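Local coordinates for protein S12 family peptidase (Streptomyces sp. 82F2, PDB 3WWX) that probably hydrolyses amide bonds of D-amino acid substrates, as a D-stereospecific amidohydrolase of the beta-lactamase-like S12 peptidase family, at residues Leu64-Glu69 against Lys172-Pro177; Ala154-Ser159 against Thr270-Ser275; Asp290-Gly295 against Asp333-Ile338. All coordinates share one frame; numbering follows the deposited sequence.

Contact 1: Leu64-Glu69 against Lys172-Pro177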
loop_
_atom_site.group_PDB
_atom_site.type_symbol
_atom_site.label_atom_id
_atom_site.label_comp_id
_atom_site.label_asym_id
_atom_site.label_seq_id
_atom_site.Cartn_x
_atom_site.Cartn_y
_atom_site.Cartn_z
ATOM N N LEU A 64 -13.476 -6.934 3.087
ATOM C CA LEU A 64 -13.671 -8.106 3.940
ATOM C C LEU A 64 -14.720 -7.869 5.025
ATOM O O LEU A 64 -15.483 -8.787 5.346
ATOM C CB LEU A 64 -12.319 -8.559 4.510
ATOM C CG LEU A 64 -11.456 -9.287 3.472
ATOM C CD1 LEU A 64 -9.977 -9.213 3.834
ATOM C CD2 LEU A 64 -11.894 -10.746 3.348
ATOM N N GLN A 65 -14.782 -6.668 5.574
ATOM C CA GLN A 65 -15.874 -6.336 6.480
ATOM C C GLN A 65 -17.212 -6.397 5.770
ATOM O O GLN A 65 -18.177 -6.940 6.315
ATOM C CB GLN A 65 -15.684 -4.965 7.107
ATOM C CG GLN A 65 -14.524 -4.865 8.090
ATOM C CD GLN A 65 -14.578 -3.589 8.884
ATOM O OE1 GLN A 65 -15.314 -2.661 8.547
ATOM N NE2 GLN A 65 -13.812 -3.531 9.971
ATOM N N LEU A 66 -17.296 -5.841 4.569
ATOM C CA LEU A 66 -18.569 -5.849 3.851
ATOM C C LEU A 66 -19.022 -7.275 3.565
ATOM O O LEU A 66 -20.215 -7.578 3.646
ATOM C CB LEU A 66 -18.476 -5.025 2.558
ATOM C CG LEU A 66 -18.255 -3.525 2.753
ATOM C CD1 LEU A 66 -17.888 -2.890 1.420
ATOM C CD2 LEU A 66 -19.498 -2.857 3.363
ATOM N N GLN A 67 -18.077 -8.161 3.262
ATOM C CA GLN A 67 -18.409 -9.562 3.048
ATOM C C GLN A 67 -18.913 -10.192 4.354
ATOM O O GLN A 67 -19.873 -10.979 4.340
ATOM C CB GLN A 67 -17.232 -10.353 2.473
ATOM C CG GLN A 67 -17.527 -11.853 2.384
ATOM C CD GLN A 67 -16.445 -12.653 1.716
ATOM O OE1 GLN A 67 -16.628 -13.165 0.603
ATOM N NE2 GLN A 67 -15.310 -12.799 2.394
ATOM N N ALA A 68 -18.259 -9.870 5.463
ATOM C CA ALA A 68 -18.652 -10.384 6.784
ATOM C C ALA A 68 -20.049 -9.904 7.167
ATOM O O ALA A 68 -20.736 -10.563 7.954
ATOM C CB ALA A 68 -17.661 -9.946 7.822
ATOM N N GLU A 69 -20.465 -8.762 6.625
ATOM C CA GLU A 69 -21.789 -8.208 6.887
ATOM C C GLU A 69 -22.834 -8.784 5.921
ATOM O O GLU A 69 -24.003 -8.390 5.966
ATOM C CB GLU A 69 -21.753 -6.670 6.825
ATOM C CG GLU A 69 -20.906 -6.054 7.937
ATOM C CD GLU A 69 -20.614 -4.563 7.777
ATOM O OE1 GLU A 69 -21.111 -3.937 6.819
ATOM O OE2 GLU A 69 -19.886 -4.022 8.631
ATOM N N LYS A 172 -19.989 0.952 -4.806
ATOM C CA LYS A 172 -21.258 0.372 -5.281
ATOM C C LYS A 172 -21.988 -0.299 -4.123
ATOM O O LYS A 172 -23.201 -0.136 -3.966
ATOM C CB LYS A 172 -21.008 -0.636 -6.393
ATOM C CG LYS A 172 -22.267 -1.193 -7.061
ATOM C CD LYS A 172 -23.122 -0.111 -7.732
ATOM C CE LYS A 172 -22.364 0.736 -8.764
ATOM N NZ LYS A 172 -22.121 0.037 -10.065
ATOM N N VAL A 173 -21.260 -1.047 -3.298
ATOM C CA VAL A 173 -21.867 -1.727 -2.152
ATOM C C VAL A 173 -22.430 -0.740 -1.130
ATOM O O VAL A 173 -23.542 -0.939 -0.618
ATOM C CB VAL A 173 -20.867 -2.689 -1.455
ATOM C CG1 VAL A 173 -21.460 -3.288 -0.182
ATOM C CG2 VAL A 173 -20.431 -3.794 -2.398
ATOM N N THR A 174 -21.674 0.311 -0.817
ATOM C CA THR A 174 -22.006 1.213 0.280
ATOM C C THR A 174 -22.813 2.443 -0.143
ATOM O O THR A 174 -23.426 3.090 0.710
ATOM C CB THR A 174 -20.738 1.734 0.999
ATOM O OG1 THR A 174 -19.963 2.532 0.088
ATOM C CG2 THR A 174 -19.910 0.592 1.553
ATOM N N GLY A 175 -22.795 2.781 -1.432
ATOM C CA GLY A 175 -23.410 4.014 -1.910
ATOM C C GLY A 175 -22.675 5.293 -1.561
ATOM O O GLY A 175 -23.202 6.387 -1.754
ATOM N N ARG A 176 -21.441 5.177 -1.062
ATOM C CA ARG A 176 -20.643 6.352 -0.720
ATOM C C ARG A 176 -19.201 6.139 -1.199
ATOM O O ARG A 176 -18.792 5.008 -1.392
ATOM C CB ARG A 176 -20.611 6.569 0.792
ATOM C CG ARG A 176 -21.973 6.738 1.481
ATOM C CD ARG A 176 -21.784 7.156 2.926
ATOM N NE ARG A 176 -21.381 8.556 3.036
ATOM C CZ ARG A 176 -20.872 9.118 4.132
ATOM N NH1 ARG A 176 -20.681 8.404 5.237
ATOM N NH2 ARG A 176 -20.545 10.404 4.114
ATOM N N PRO A 177 -18.440 7.228 -1.376
ATOM C CA PRO A 177 -17.041 7.061 -1.784
ATOM C C PRO A 177 -16.264 6.163 -0.821
ATOM O O PRO A 177 -16.532 6.150 0.386
ATOM C CB PRO A 177 -16.510 8.492 -1.775
ATOM C CG PRO A 177 -17.737 9.346 -2.023
ATOM C CD PRO A 177 -18.795 8.651 -1.232
#
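Two backbone groups grip the hydroxyl of Thr174, the last residue of helix 160-174, beside its contact with Leu66 of helix 55-68. OG1 accepts from Arg176 N at 3.2 Å with an N-H...O angle of 160°, which defines an ST turn, and it also donates back to the carbonyl O of Ile170 one helical turn earlier. The same oxygen therefore closes the helix end and secures the start of the loop beyond it, where Gly175, with phi 73°, is the first residue to leave helical conformation. A chi1 of 64° folds OG1 of Thr174 back over the backbone, leaving the methyl CG2 to meet Leu66.

The contact itself is a small apolar junction between the C-terminal ends of two helices in the helical part of the beta-lactamase-like fold. Leu66 meets Val173 tip to tip, with CD1 3.9 Å from Val173 CG1, whereas it crosses Thr174 at about a right angle. The nearest approach of Leu66 CD2 is to Thr174 CG2, also at 3.9 Å. The backbones stay apart, and even the closest pair, Leu66 CA and Val173 CA, is separated by 8.0 Å. One leucine thus bridges the gap between the helices, its fork resting on a threonine methyl and a valine branch.

Around this junction, Leu66 also touches Arg185 of helix 178-187. Arg185 NH1 makes a salt bridge with Glu69 OE2 and a hydrogen bond with Gln65 OE1, tying a third helix to the end of helix 55-68. Each methyl of Leu66 reaches both partners across the contact: beyond its nearer neighbour, Leu66 CD1 lies 4.0 Å from Thr174 CG2, and Leu66 CD2 lies 4.1 Å from Val173 CG1.

Contact 2: Ala154-Ser159 against Thr270-Ser275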
loop_
_atom_site.group_PDB
_atom_site.type_symbol
_atom_site.label_atom_id
_atom_site.label_comp_id
_atom_site.label_asym_id
_atom_site.label_seq_id
_atom_site.Cartn_x
_atom_site.Cartn_y
_atom_site.Cartn_z
ATOM N N ALA A 154 -4.546 -17.419 -13.654
ATOM C CA ALA A 154 -3.451 -18.228 -14.207
ATOM C C ALA A 154 -2.067 -17.876 -13.684
ATOM O O ALA A 154 -1.132 -18.652 -13.835
ATOM C CB ALA A 154 -3.454 -18.155 -15.731
ATOM N N SER A 155 -1.919 -16.692 -13.084
ATOM C CA SER A 155 -0.618 -16.249 -12.632
ATOM C C SER A 155 -0.830 -15.161 -11.588
ATOM O O SER A 155 -1.907 -15.055 -10.996
ATOM C CB SER A 155 0.231 -15.743 -13.812
ATOM O OG SER A 155 1.604 -15.568 -13.463
ATOM N N TRP A 156 0.230 -14.396 -11.350
ATOM C CA TRP A 156 0.202 -13.287 -10.391
ATOM C C TRP A 156 0.977 -12.131 -10.993
ATOM O O TRP A 156 2.092 -12.298 -11.536
ATOM C CB TRP A 156 0.861 -13.705 -9.072
ATOM C CG TRP A 156 0.757 -12.654 -7.975
ATOM C CD1 TRP A 156 -0.248 -12.535 -7.048
ATOM C CD2 TRP A 156 1.668 -11.574 -7.713
ATOM N NE1 TRP A 156 -0.011 -11.465 -6.235
ATOM C CE2 TRP A 156 1.157 -10.856 -6.616
ATOM C CE3 TRP A 156 2.866 -11.155 -8.290
ATOM C CZ2 TRP A 156 1.801 -9.742 -6.092
ATOM C CZ3 TRP A 156 3.517 -10.054 -7.756
ATOM C CH2 TRP A 156 2.971 -9.350 -6.672
ATOM N N ASN A 157 0.398 -10.941 -10.894
ATOM C CA ASN A 157 1.132 -9.736 -11.240
ATOM C C ASN A 157 0.517 -8.569 -10.508
ATOM O O ASN A 157 -0.686 -8.379 -10.541
ATOM C CB ASN A 157 1.086 -9.487 -12.749
ATOM C CG ASN A 157 1.823 -8.235 -13.137
ATOM O OD1 ASN A 157 3.043 -8.206 -13.110
ATOM N ND2 ASN A 157 1.081 -7.171 -13.430
ATOM N N TYR A 158 1.356 -7.801 -9.829
ATOM C CA TYR A 158 0.892 -6.661 -9.065
ATOM C C TYR A 158 0.333 -5.610 -9.997
ATOM O O TYR A 158 1.043 -5.135 -10.891
ATOM C CB TYR A 158 2.061 -6.091 -8.287
ATOM C CG TYR A 158 1.687 -5.115 -7.218
ATOM C CD1 TYR A 158 1.488 -3.786 -7.516
ATOM C CD2 TYR A 158 1.564 -5.522 -5.904
ATOM C CE1 TYR A 158 1.171 -2.870 -6.514
ATOM C CE2 TYR A 158 1.256 -4.619 -4.901
ATOM C CZ TYR A 158 1.073 -3.303 -5.213
ATOM O OH TYR A 158 0.780 -2.384 -4.245
ATOM N N SER A 159 -0.924 -5.226 -9.777
ATOM C CA SER A 159 -1.583 -4.251 -10.642
ATOM C C SER A 159 -2.393 -3.247 -9.842
ATOM O O SER A 159 -3.265 -3.615 -9.047
ATOM C CB SER A 159 -2.514 -4.957 -11.633
ATOM O OG SER A 159 -3.271 -3.992 -12.336
ATOM N N THR A 270 -4.835 -15.991 3.278
ATOM C CA THR A 270 -4.668 -17.058 2.304
ATOM C C THR A 270 -3.882 -16.493 1.127
ATOM O O THR A 270 -4.388 -15.668 0.364
ATOM C CB THR A 270 -6.017 -17.602 1.853
ATOM O OG1 THR A 270 -6.675 -18.180 2.987
ATOM C CG2 THR A 270 -5.833 -18.671 0.770
ATOM N N THR A 271 -2.637 -16.920 1.016
ATOM C CA THR A 271 -1.695 -16.284 0.109
ATOM C C THR A 271 -1.427 -17.062 -1.170
ATOM O O THR A 271 -1.571 -18.298 -1.223
ATOM C CB THR A 271 -0.337 -16.018 0.789
ATOM O OG1 THR A 271 0.211 -17.244 1.275
ATOM C CG2 THR A 271 -0.484 -15.047 1.962
ATOM N N VAL A 272 -1.035 -16.302 -2.193
ATOM C CA VAL A 272 -0.557 -16.825 -3.463
ATOM C C VAL A 272 0.960 -16.692 -3.463
ATOM O O VAL A 272 1.506 -15.672 -3.046
ATOM C CB VAL A 272 -1.146 -15.993 -4.640
ATOM C CG1 VAL A 272 -0.632 -16.490 -5.978
ATOM C CG2 VAL A 272 -2.659 -16.040 -4.595
ATOM N N GLN A 273 1.667 -17.713 -3.935
ATOM C CA GLN A 273 3.113 -17.589 -4.092
ATOM C C GLN A 273 3.370 -16.710 -5.303
ATOM O O GLN A 273 2.865 -16.985 -6.389
ATOM C CB GLN A 273 3.782 -18.958 -4.272
ATOM C CG GLN A 273 4.296 -19.561 -2.973
ATOM C CD GLN A 273 4.995 -20.897 -3.173
ATOM O OE1 GLN A 273 4.782 -21.581 -4.174
ATOM N NE2 GLN A 273 5.833 -21.273 -2.213
ATOM N N ILE A 274 4.151 -15.653 -5.127
ATOM C CA ILE A 274 4.303 -14.660 -6.178
ATOM C C ILE A 274 5.593 -14.828 -6.968
ATOM O O ILE A 274 5.745 -14.235 -8.035
ATOM C CB ILE A 274 4.208 -13.235 -5.619
ATOM C CG1 ILE A 274 5.403 -12.905 -4.728
ATOM C CG2 ILE A 274 2.890 -13.091 -4.880
ATOM C CD1 ILE A 274 5.373 -11.498 -4.159
ATOM N N SER A 275 6.512 -15.632 -6.446
ATOM C CA SER A 275 7.774 -15.878 -7.141
ATOM C C SER A 275 8.358 -17.247 -6.830
ATOM O O SER A 275 8.545 -17.597 -5.666
ATOM C CB SER A 275 8.809 -14.818 -6.777
ATOM O OG SER A 275 10.102 -15.253 -7.165
HETATM O O HOH W 1 4.143 -14.395 -10.885
#
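Trp156 extends its indole with CG trans to the backbone N (chi1 -175°), and chi2 of 90° sets the indole plane roughly perpendicular to the plane through CA, CB and CG, turning a broad face to Ile274. The isoleucine's first torsion places CG1 over its own main chain and leaves CG2 to lie over the indole. This is a CH-pi contact: CG2 is 3.4 Å from the centroid of the five-membered ring, 15° from its normal. The packing is tight, with Ile274 CG2 only 3.3 Å from Trp156 CE2. Ile274 CB sits above the CD2-CE3 bond of the six-membered ring, 3.6 Å from Trp156 CE3, as the two side chains run alongside each other in the same direction. Val272 adds a looser apolar touch, its CG1 4.1 Å from Trp156 CD1. A water links the backbones, donating to Trp156 O at 3.0 Å and to Ile274 O at 3.3 Å.

The tryptophan belongs to the loop that leads into helix 160-174, with Ser159 at the N-cap. Next to it, Tyr158 stacks on His104, hydrogen-bonds Lys56 NZ and touches Ser53, consistent with the Tyr-X-Asn and Ser-X-X-Lys motifs of the family. Val272 lies on the short, weakly bonded strand 272-273 at one edge of the large antiparallel sheet and pairs with Tyr283 of strand 282-283, so the indole joins that sheet edge to the helical side.

Contact 3: Asp290-Gly295 against Asp333-Ile338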
loop_
_atom_site.group_PDB
_atom_site.type_symbol
_atom_site.label_atom_id
_atom_site.label_comp_id
_atom_site.label_asym_id
_atom_site.label_seq_id
_atom_site.Cartn_x
_atom_site.Cartn_y
_atom_site.Cartn_z
ATOM N N ASP A 290 6.120 -12.736 4.544
ATOM C CA ASP A 290 7.500 -13.045 4.190
ATOM C C ASP A 290 8.080 -13.753 5.387
ATOM O O ASP A 290 7.723 -13.452 6.510
ATOM C CB ASP A 290 8.266 -11.755 3.886
ATOM C CG ASP A 290 9.635 -12.002 3.249
ATOM O OD1 ASP A 290 9.960 -13.156 2.903
ATOM O OD2 ASP A 290 10.360 -10.999 3.085
ATOM N N LYS A 291 8.955 -14.716 5.155
ATOM C CA LYS A 291 9.714 -15.299 6.247
ATOM C C LYS A 291 11.138 -14.789 6.183
ATOM O O LYS A 291 11.832 -14.963 5.176
ATOM C CB LYS A 291 9.717 -16.817 6.165
ATOM C CG LYS A 291 10.418 -17.399 7.375
ATOM C CD LYS A 291 9.743 -18.645 7.902
ATOM C CE LYS A 291 9.778 -19.754 6.900
ATOM N NZ LYS A 291 11.140 -19.916 6.335
ATOM N N LEU A 292 11.574 -14.164 7.263
ATOM C CA LEU A 292 12.868 -13.498 7.310
ATOM C C LEU A 292 14.000 -14.486 7.612
ATOM O O LEU A 292 13.761 -15.670 7.835
ATOM C CB LEU A 292 12.824 -12.366 8.328
ATOM C CG LEU A 292 11.675 -11.370 8.111
ATOM C CD1 LEU A 292 11.665 -10.383 9.243
ATOM C CD2 LEU A 292 11.809 -10.647 6.764
ATOM N N SER A 293 15.229 -13.993 7.592
ATOM C CA SER A 293 16.397 -14.865 7.624
ATOM C C SER A 293 16.386 -15.730 8.867
ATOM O O SER A 293 16.762 -16.905 8.804
ATOM C CB SER A 293 17.685 -14.035 7.561
ATOM O OG SER A 293 17.857 -13.241 8.713
ATOM N N CYS A 294 15.940 -15.145 9.979
ATOM C CA CYS A 294 15.929 -15.809 11.284
ATOM C C CYS A 294 14.663 -16.624 11.506
ATOM O O CYS A 294 14.464 -17.157 12.600
ATOM C CB CYS A 294 16.077 -14.800 12.410
ATOM S SG CYS A 294 14.674 -13.659 12.605
ATOM N N GLY A 295 13.815 -16.735 10.492
ATOM C CA GLY A 295 12.638 -17.593 10.559
ATOM C C GLY A 295 11.367 -16.907 11.043
ATOM O O GLY A 295 10.281 -17.473 10.987
ATOM N N ASP A 333 17.392 0.717 1.437
ATOM C CA ASP A 333 16.944 -0.663 1.404
ATOM C C ASP A 333 15.994 -0.915 2.584
ATOM O O ASP A 333 16.419 -1.041 3.725
ATOM C CB ASP A 333 18.181 -1.553 1.473
ATOM C CG ASP A 333 17.869 -3.020 1.303
ATOM O OD1 ASP A 333 16.722 -3.417 1.557
ATOM O OD2 ASP A 333 18.784 -3.776 0.915
ATOM N N SER A 334 14.706 -0.970 2.293
ATOM C CA SER A 334 13.695 -1.152 3.328
ATOM C C SER A 334 13.793 -2.541 3.953
ATOM O O SER A 334 13.529 -2.707 5.139
ATOM C CB SER A 334 12.304 -0.909 2.737
ATOM O OG SER A 334 12.057 -1.811 1.687
ATOM N N GLN A 335 14.204 -3.534 3.174
ATOM C CA GLN A 335 14.331 -4.882 3.716
ATOM C C GLN A 335 15.383 -4.939 4.814
ATOM O O GLN A 335 15.222 -5.677 5.796
ATOM C CB GLN A 335 14.646 -5.902 2.617
ATOM C CG GLN A 335 14.371 -7.340 3.025
ATOM C CD GLN A 335 12.899 -7.619 3.261
ATOM O OE1 GLN A 335 12.019 -6.847 2.868
ATOM N NE2 GLN A 335 12.625 -8.729 3.928
ATOM N N LYS A 336 16.462 -4.166 4.692
ATOM C CA LYS A 336 17.463 -4.122 5.748
ATOM C C LYS A 336 16.862 -3.647 7.077
ATOM O O LYS A 336 17.259 -4.102 8.139
ATOM C CB LYS A 336 18.632 -3.217 5.359
ATOM C CG LYS A 336 19.574 -3.796 4.330
ATOM C CD LYS A 336 20.838 -2.926 4.226
ATOM C CE LYS A 336 21.795 -3.444 3.172
ATOM N NZ LYS A 336 21.142 -3.557 1.843
ATOM N N VAL A 337 15.911 -2.715 7.031
ATOM C CA VAL A 337 15.290 -2.217 8.247
ATOM C C VAL A 337 14.426 -3.317 8.878
ATOM O O VAL A 337 14.433 -3.503 10.094
ATOM C CB VAL A 337 14.438 -0.952 7.964
ATOM C CG1 VAL A 337 13.786 -0.455 9.240
ATOM C CG2 VAL A 337 15.330 0.163 7.355
ATOM N N ILE A 338 13.700 -4.035 8.035
ATOM C CA ILE A 338 12.839 -5.136 8.478
ATOM C C ILE A 338 13.674 -6.250 9.104
ATOM O O ILE A 338 13.359 -6.739 10.202
ATOM C CB ILE A 338 11.977 -5.657 7.321
ATOM C CG1 ILE A 338 10.977 -4.573 6.864
ATOM C CG2 ILE A 338 11.216 -6.910 7.732
ATOM C CD1 ILE A 338 10.341 -4.845 5.501
#
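Leu292 and Ile338 face each other where a strand gives way to a turn and the C-terminal helix passes by, their CA atoms 8.4 Å apart. Strand 288-291 ends just before a type I beta turn from Leu292 to Gly295, closed by Gly295 N bonding to Leu292 O at 2.9 Å. On the other side, Asp333 is the N-cap of helix 334-343, its OD1 accepting from Lys336 N at 3.2 Å, with the donor well above the carboxylate plane. Asp333 also forms a salt bridge with Lys336, whose modelled length is too short to be trusted in detail.

The buried side chain of Leu292 crosses that of Ile338 at about a right angle, with Leu292 CD1 3.8 Å from Ile338 CG2. The other methyl, Leu292 CD2, lies 3.5 Å from Gln335 NE2, beside the polar end of the contact. There the glutamine chain, bent at chi2 (66°), brings its amide to Asp290. Gln335 NE2 donates to Asp290 OD2 at 3.3 Å, a weak bond with an N-H...O angle of 125°, and the amide and carboxylate planes are inclined 44° to each other.

The arrangement joins the C-terminal helix to the turn after strand 288-291, on a face of the large sheet of the beta-lactamase-like fold. Ile338 continues onto Gln313 and Leu322 of neighbouring strands, while Leu292 also meets Phe342. In the turn, Cys294 forms a disulfide with Cys343, and Ser293 OG bonds to Glu339 OE1, both partners lying on the same helix. The chemistry is mainly apolar at its centre. The poor alignment of the amide-carboxylate bond suggests that it probably contributes little between the two segments, whereas the disulfide beside them makes a covalent link between turn and helix.

Overall arrangement
Helix 160-174 joins contacts 1 and 2: Ser159 caps its start and Thr174 ends it; their centres are 24 Å apart, nearest atoms about 9 Å. Contacts 2 and 3 both reach the large sheet, at strands 272-273 and 288-291, with centres 20 Å and nearest atoms about 7 Å apart. Contacts 1 and 3 lie on opposite sides of the chain's centre, 34 Å between centres. Tyr158 of contact 2 meets Lys56 near the start of helix 55-68, so contact 2 adjoins the probable active-site motifs, whereas contact 1 lies at the far end of that helix. The Gln335 side chain of contact 3 is about 12 Å from the bound octane 1,8-diamine, whose pocket includes Ser213 and His306.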